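Local coordinates for GRAS family transcription factor containing protein, expressed (Oryza sativa Japonica Group, PDB 5HYZ), which probably acts as a GRAS-family transcription factor in plant development and abiotic stress resistance, and binds DNA in vitro, at residues A[188-192]-A[193-197]; A[223-226]-A[227-230]. One frame throughout, in Å; residues are numbered along the deposited sequence.

Interaction 1 (A[188-192]-A[193-197])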
ATOM      1  N   HIS A 188      32.867   7.075   6.699  1.00 20.71           N
ATOM      2  CA  HIS A 188      34.112   7.827   6.463  1.00 29.30           C
ATOM      3  C   HIS A 188      35.366   6.971   6.563  1.00 26.36           C
ATOM      4  O   HIS A 188      36.417   7.404   6.143  1.00 26.37           O
ATOM      5  CB  HIS A 188      34.240   9.052   7.416  1.00 29.60           C
ATOM      6  CG  HIS A 188      34.380   8.707   8.869  1.00 34.46           C
ATOM      7  ND1 HIS A 188      35.563   8.248   9.417  1.00 47.39           N
ATOM      8  CD2 HIS A 188      33.492   8.771   9.889  1.00 35.17           C
ATOM      9  CE1 HIS A 188      35.389   8.027  10.712  1.00 44.52           C
ATOM     10  NE2 HIS A 188      34.147   8.345  11.028  1.00 39.39           N
ATOM     11  N   GLU A 189      35.277   5.748   7.087  1.00 20.30           N
ATOM     12  CA  GLU A 189      36.411   4.853   7.062  1.00 22.32           C
ATOM     13  C   GLU A 189      36.408   3.805   5.985  1.00 21.11           C
ATOM     14  O   GLU A 189      37.370   3.071   5.850  1.00 17.46           O
ATOM     15  CB  GLU A 189      36.508   4.111   8.365  1.00 23.05           C
ATOM     16  CG  GLU A 189      36.589   5.015   9.537  1.00 35.03           C
ATOM     17  CD  GLU A 189      36.857   4.220  10.788  1.00 44.94           C
ATOM     18  OE1 GLU A 189      36.700   2.952  10.760  1.00 48.58           O
ATOM     19  OE2 GLU A 189      37.245   4.845  11.793  1.00 53.21           O
ATOM     20  N   LEU A 190      35.315   3.685   5.232  1.00 15.71           N
ATOM     21  CA  LEU A 190      35.223   2.631   4.226  1.00 15.64           C
ATOM     22  C   LEU A 190      36.038   3.010   2.967  1.00 18.43           C
ATOM     23  O   LEU A 190      36.199   4.196   2.639  1.00 20.22           O
ATOM     24  CB  LEU A 190      33.713   2.423   3.848  1.00 13.69           C
ATOM     25  CG  LEU A 190      32.868   2.031   5.053  1.00 14.55           C
ATOM     26  CD1 LEU A 190      31.416   1.846   4.549  1.00 12.00           C
ATOM     27  CD2 LEU A 190      33.328   0.678   5.661  1.00 15.04           C
ATOM     28  N   ASN A 191      36.473   2.000   2.235  1.00 16.17           N
ATOM     29  CA  ASN A 191      37.205   2.146   0.962  1.00 21.89           C
ATOM     30  C   ASN A 191      36.568   1.252  -0.074  1.00 15.67           C
ATOM     31  O   ASN A 191      35.806   0.356   0.289  1.00 14.38           O
ATOM     32  CB  ASN A 191      38.676   1.702   1.112  1.00 28.22           C
ATOM     33  CG  ASN A 191      39.366   2.466   2.185  1.00 41.03           C
ATOM     34  OD1 ASN A 191      39.857   1.893   3.174  1.00 39.82           O
ATOM     35  ND2 ASN A 191      39.358   3.787   2.041  1.00 37.53           N
ATOM     36  N   LYS A 192      36.941   1.461  -1.337  1.00 16.45           N
ATOM     37  CA  LYS A 192      36.394   0.638  -2.419  1.00 13.89           C
ATOM     38  C   LYS A 192      36.531  -0.852  -2.124  1.00 13.60           C
ATOM     39  O   LYS A 192      35.603  -1.669  -2.361  1.00 15.57           O
ATOM     40  CB  LYS A 192      37.102   0.940  -3.726  1.00 12.63           C
ATOM     41  CG  LYS A 192      36.694   0.016  -4.857  1.00 15.76           C
ATOM     42  CD  LYS A 192      37.286   0.499  -6.173  1.00 21.63           C
ATOM     43  CE  LYS A 192      37.109  -0.548  -7.281  1.00 30.95           C
ATOM     44  NZ  LYS A 192      38.099  -0.225  -8.391  1.00 42.23           N
ATOM     45  N   SER A 193      37.673  -1.269  -1.565  1.00 15.43           N
ATOM     46  CA  SER A 193      37.848  -2.694  -1.436  1.00 16.36           C
ATOM     47  C   SER A 193      36.835  -3.315  -0.448  1.00 15.88           C
ATOM     48  O   SER A 193      36.585  -4.515  -0.491  1.00 16.72           O
ATOM     49  CB  SER A 193      39.290  -3.033  -0.980  1.00 22.44           C
ATOM     50  OG  SER A 193      39.490  -2.443   0.266  1.00 19.48           O
ATOM     51  N   ASP A 194      36.293  -2.504   0.460  1.00 14.41           N
ATOM     52  CA  ASP A 194      35.320  -3.004   1.449  1.00 14.54           C
ATOM     53  C   ASP A 194      34.028  -3.470   0.831  1.00 15.72           C
ATOM     54  O   ASP A 194      33.317  -4.280   1.419  1.00 14.83           O
ATOM     55  CB  ASP A 194      34.989  -1.956   2.496  1.00 15.40           C
ATOM     56  CG  ASP A 194      36.205  -1.567   3.322  1.00 22.47           C
ATOM     57  OD1 ASP A 194      37.018  -2.479   3.608  1.00 23.49           O
ATOM     58  OD2 ASP A 194      36.375  -0.369   3.629  1.00 21.52           O
ATOM     59  N   PHE A 195      33.747  -3.003  -0.390  1.00 12.78           N
ATOM     60  CA  PHE A 195      32.472  -3.393  -1.006  1.00 15.50           C
ATOM     61  C   PHE A 195      32.560  -4.691  -1.788  1.00 15.99           C
ATOM     62  O   PHE A 195      31.521  -5.212  -2.219  1.00 18.81           O
ATOM     63  CB  PHE A 195      31.996  -2.214  -1.890  1.00 10.09           C
ATOM     64  CG  PHE A 195      31.699  -1.002  -1.062  1.00 13.03           C
ATOM     65  CD1 PHE A 195      32.717  -0.128  -0.635  1.00 14.79           C
ATOM     66  CD2 PHE A 195      30.405  -0.778  -0.609  1.00 13.99           C
ATOM     67  CE1 PHE A 195      32.389   0.978   0.182  1.00 14.90           C
ATOM     68  CE2 PHE A 195      30.087   0.270   0.197  1.00 11.81           C
ATOM     69  CZ  PHE A 195      31.064   1.163   0.620  1.00 13.58           C
ATOM     70  N   LEU A 196      33.787  -5.215  -1.984  1.00 14.43           N
ATOM     71  CA  LEU A 196      33.980  -6.532  -2.608  1.00 15.60           C
ATOM     72  C   LEU A 196      33.258  -6.632  -3.973  1.00 19.91           C
ATOM     73  O   LEU A 196      32.585  -7.621  -4.281  1.00 19.40           O
ATOM     74  CB  LEU A 196      33.511  -7.647  -1.654  1.00 15.64           C
ATOM     75  CG  LEU A 196      34.269  -7.608  -0.326  1.00 19.38           C
ATOM     76  CD1 LEU A 196      33.554  -8.542   0.674  1.00 15.31           C
ATOM     77  CD2 LEU A 196      35.682  -8.160  -0.578  1.00 21.38           C
ATOM     78  N   VAL A 197      33.413  -5.592  -4.788  1.00 19.63           N
ATOM     79  CA  VAL A 197      32.795  -5.575  -6.122  1.00 20.32           C
ATOM     80  C   VAL A 197      33.583  -6.485  -7.037  1.00 22.70           C
ATOM     81  O   VAL A 197      34.772  -6.714  -6.838  1.00 24.57           O
ATOM     82  CB  VAL A 197      32.717  -4.138  -6.710  1.00 25.76           C
ATOM     83  CG1 VAL A 197      31.808  -3.258  -5.835  1.00 25.53           C
ATOM     84  CG2 VAL A 197      34.118  -3.547  -6.912  1.00 33.28           C
TER
HETATM   85  O   HOH W   1      38.386   0.470   5.241  1.00 26.31           O
HETATM   86  O   HOH W   2      39.709  -1.490   3.378  1.00 35.28           O
HETATM   87  O   HOH W   3      35.682  -3.756  -4.011  1.00 27.05           O

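Interaction 2 (A[223-226]-A[227-230])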
ATOM      1  N   ARG A 223      31.472  14.584  -0.420  1.00 24.05           N
ATOM      2  CA  ARG A 223      32.405  14.316  -1.504  1.00 21.84           C
ATOM      3  C   ARG A 223      33.061  12.964  -1.420  1.00 18.97           C
ATOM      4  O   ARG A 223      33.215  12.290  -2.446  1.00 20.76           O
ATOM      5  CB  ARG A 223      33.509  15.380  -1.541  1.00 30.37           C
ATOM      6  CG  ARG A 223      34.567  15.059  -2.556  1.00 30.62           C
ATOM      7  CD  ARG A 223      35.320  16.298  -2.910  1.00 37.63           C
ATOM      8  NE  ARG A 223      34.456  17.489  -2.883  1.00 45.11           N
ATOM      9  CZ  ARG A 223      33.946  18.088  -3.961  1.00 36.63           C
ATOM     10  NH1 ARG A 223      34.196  17.604  -5.194  1.00 37.26           N
ATOM     11  NH2 ARG A 223      33.199  19.180  -3.797  1.00 31.60           N
ATOM     12  N   ARG A 224      33.462  12.570  -0.215  1.00 18.88           N
ATOM     13  CA  ARG A 224      34.222  11.346  -0.031  1.00 23.10           C
ATOM     14  C   ARG A 224      33.307  10.195  -0.402  1.00 21.19           C
ATOM     15  O   ARG A 224      33.753   9.275  -1.113  1.00 17.00           O
ATOM     16  CB  ARG A 224      34.757  11.179   1.419  1.00 21.09           C
ATOM     17  CG  ARG A 224      35.675   9.930   1.630  1.00 24.20           C
ATOM     18  CD  ARG A 224      36.213   9.812   3.065  1.00 31.99           C
ATOM     19  NE  ARG A 224      37.173   8.699   3.229  1.00 33.78           N
ATOM     20  CZ  ARG A 224      36.850   7.394   3.155  1.00 40.97           C
ATOM     21  NH1 ARG A 224      35.572   6.980   2.927  1.00 26.73           N
ATOM     22  NH2 ARG A 224      37.816   6.480   3.314  1.00 35.91           N
ATOM     23  N   VAL A 225      32.026  10.243   0.043  1.00 16.57           N
ATOM     24  CA  VAL A 225      31.191   9.078  -0.274  1.00 15.28           C
ATOM     25  C   VAL A 225      30.734   9.071  -1.770  1.00 12.76           C
ATOM     26  O   VAL A 225      30.581   8.001  -2.339  1.00 14.03           O
ATOM     27  CB  VAL A 225      29.954   8.959   0.688  1.00 19.19           C
ATOM     28  CG1 VAL A 225      28.830   9.822   0.296  1.00 21.32           C
ATOM     29  CG2 VAL A 225      29.380   7.506   0.641  1.00 19.25           C
ATOM     30  N   LEU A 226      30.513  10.223  -2.389  1.00 18.03           N
ATOM     31  CA  LEU A 226      30.195  10.245  -3.851  1.00 16.91           C
ATOM     32  C   LEU A 226      31.377   9.758  -4.669  1.00 19.74           C
ATOM     33  O   LEU A 226      31.210   9.040  -5.646  1.00 17.85           O
ATOM     34  CB  LEU A 226      29.772  11.627  -4.330  1.00 15.69           C
ATOM     35  CG  LEU A 226      28.424  12.060  -3.777  1.00 14.71           C
ATOM     36  CD1 LEU A 226      28.052  13.477  -4.243  1.00 23.16           C
ATOM     37  CD2 LEU A 226      27.317  11.049  -4.208  1.00 20.10           C
ATOM     38  N   ARG A 227      32.605  10.102  -4.263  1.00 19.66           N
ATOM     39  CA  ARG A 227      33.766   9.526  -4.958  1.00 19.87           C
ATOM     40  C   ARG A 227      33.874   8.047  -4.758  1.00 17.37           C
ATOM     41  O   ARG A 227      34.225   7.299  -5.669  1.00 21.38           O
ATOM     42  CB  ARG A 227      35.070  10.222  -4.472  1.00 25.28           C
ATOM     43  CG  ARG A 227      35.163  11.654  -5.027  1.00 31.94           C
ATOM     44  CD  ARG A 227      36.419  12.304  -4.396  1.00 37.68           C
ATOM     45  NE  ARG A 227      36.760  13.580  -5.010  1.00 31.56           N
ATOM     46  CZ  ARG A 227      37.850  14.282  -4.646  1.00 45.16           C
ATOM     47  NH1 ARG A 227      38.651  13.821  -3.658  1.00 32.40           N
ATOM     48  NH2 ARG A 227      38.149  15.447  -5.240  1.00 33.80           N
ATOM     49  N   LEU A 228      33.551   7.604  -3.561  1.00 18.02           N
ATOM     50  CA  LEU A 228      33.548   6.203  -3.275  1.00 15.40           C
ATOM     51  C   LEU A 228      32.519   5.488  -4.155  1.00 17.54           C
ATOM     52  O   LEU A 228      32.794   4.464  -4.739  1.00 13.98           O
ATOM     53  CB  LEU A 228      33.254   6.009  -1.798  1.00 17.20           C
ATOM     54  CG  LEU A 228      33.123   4.629  -1.250  1.00 19.55           C
ATOM     55  CD1 LEU A 228      34.471   3.886  -1.431  1.00 20.27           C
ATOM     56  CD2 LEU A 228      32.788   4.700   0.243  1.00 19.41           C
ATOM     57  N   ALA A 229      31.319   6.051  -4.242  1.00 13.52           N
ATOM     58  CA  ALA A 229      30.299   5.452  -5.127  1.00 15.56           C
ATOM     59  C   ALA A 229      30.773   5.371  -6.602  1.00 13.67           C
ATOM     60  O   ALA A 229      30.672   4.324  -7.285  1.00 13.83           O
ATOM     61  CB  ALA A 229      29.020   6.269  -5.050  1.00 11.61           C
ATOM     62  N   LYS A 230      31.361   6.468  -7.082  1.00 15.80           N
ATOM     63  CA  LYS A 230      31.820   6.545  -8.464  1.00 16.29           C
ATOM     64  C   LYS A 230      32.881   5.511  -8.718  1.00 17.70           C
ATOM     65  O   LYS A 230      32.949   4.919  -9.793  1.00 16.75           O
ATOM     66  CB  LYS A 230      32.354   7.992  -8.757  1.00 20.11           C
ATOM     67  CG  LYS A 230      32.798   8.296 -10.226  1.00 25.71           C
ATOM     68  CD  LYS A 230      31.591   8.483 -11.190  1.00 33.14           C
ATOM     69  CE  LYS A 230      31.960   8.878 -12.663  1.00 32.69           C
ATOM     70  NZ  LYS A 230      30.707   8.841 -13.606  1.00 26.78           N
TER

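Interaction 1 (A[188-192]-A[193-197])
D194 reaches back over its own turn and takes the backbone N-H of N191: N to OD2 is 2.8 Å with an N-H...O angle of 159°, and the hydrogen comes from above the carboxylate plane. The reverse bond, D194 N to N191 O at 2.9 Å, closes a beta turn, and F195 N to K192 O at 3.0 Å closes the next. These consecutive turns lie in the connection between strands 177-182 and 202-208, at the end of the predicted leucine repeat II. With CG beside its backbone N (chi1 -63°), the D194 carboxylate swings back toward L190, whose CA lies 3.3 Å from OD2.

The tight side is the inner one. The F195 ring turns its edge to two carbonyls: CD1 lies 3.3 Å from N191 O, and K192 O is in the ring plane. The L190 and F195 side chains cross at about a right angle, CD1 meeting CZ at 4.0 Å. Beyond these segments the ring packs on L183, on V114 of strand 110-118 and on L228 of helix 220-231, so it lies between this loop, the strand and the helix.

The outer side is loose. The N191 and S193 side chains are exposed, and the extended K192 chain merely brushes V197, CE to CG2 at 4.3 Å. Water fills in: W1 sits 2.7 Å from D194 OD2 and also reaches E189 O, while W3 links K192 O to V197 N.

D194 therefore has a backbone N-H and a water at OD2, a second water at OD1, and a long, weak ion pair from OD1 to R185, surroundings consistent with an ionised carboxylate that pins the turn.

Interaction 2 (A[223-226]-A[227-230])
Four successive backbone bonds of the i to i+4 kind bind the two halves of this helical stretch: R227 N to R223 O, L228 N to R224 O, A229 N to V225 O and K230 N to L226 O. The shortest is A229 N to V225 O, 2.8 Å; the one at L228 is the most bent, with an N-H...O angle of 151°. The polar ends of two side chains go elsewhere, R224 NH1 to L190 O and K230 NZ to G322 O.

Outward from the backbone, R227 crosses R223 obliquely. Its CG touches R223 O at 3.3 Å, and the chain then runs extended to NE. The first two torsions of R223 are extended (chi1 174°) and carry CD over one face of the R227 guanidinium, 3.5 Å above the plane and offset toward its rim, with R223 CG 3.6 Å from R227 NE; the bend at chi3 comes after that and turns NE and the guanidinium aside. The two guanidinium planes stand 78° apart, and R223 NH1 and R227 NH2 approach to 4.5 Å; R223 also makes a cation-pi contact with W320.

All this sits on helix 220-231, the crossover of the beta-alpha-beta unit between parallel strands 202-208 and 236-242 in the Rossmann-like part of the GRAS domain. The buried side turns to the sheet: V225 and L226 rest on F207, and A229 on V205. V225 CG2 and L228 CD2 touch loosely at 4.4 Å, while L228 CB packs against the carbonyl oxygens of R224 and V225.

From the N terminus, the chain leaves strand 177-182 and enters the connection to strand 202-208, where interaction 1 folds residues 191-196 into consecutive turns. After that strand it reaches helix 220-231, and interaction 2 binds consecutive turns of it. Each contact is local and encloses no long loop; they follow in series, neither nested nor crossed, with centres about 11 Å apart. The two meet in space where the guanidinium of R224 settles against the segment 188-192, and L228 CD1 packs near K192 N. The connection after strand 177-182 is thereby tied to the helix that follows strand 202-208, both against the parallel part of the mixed sheet.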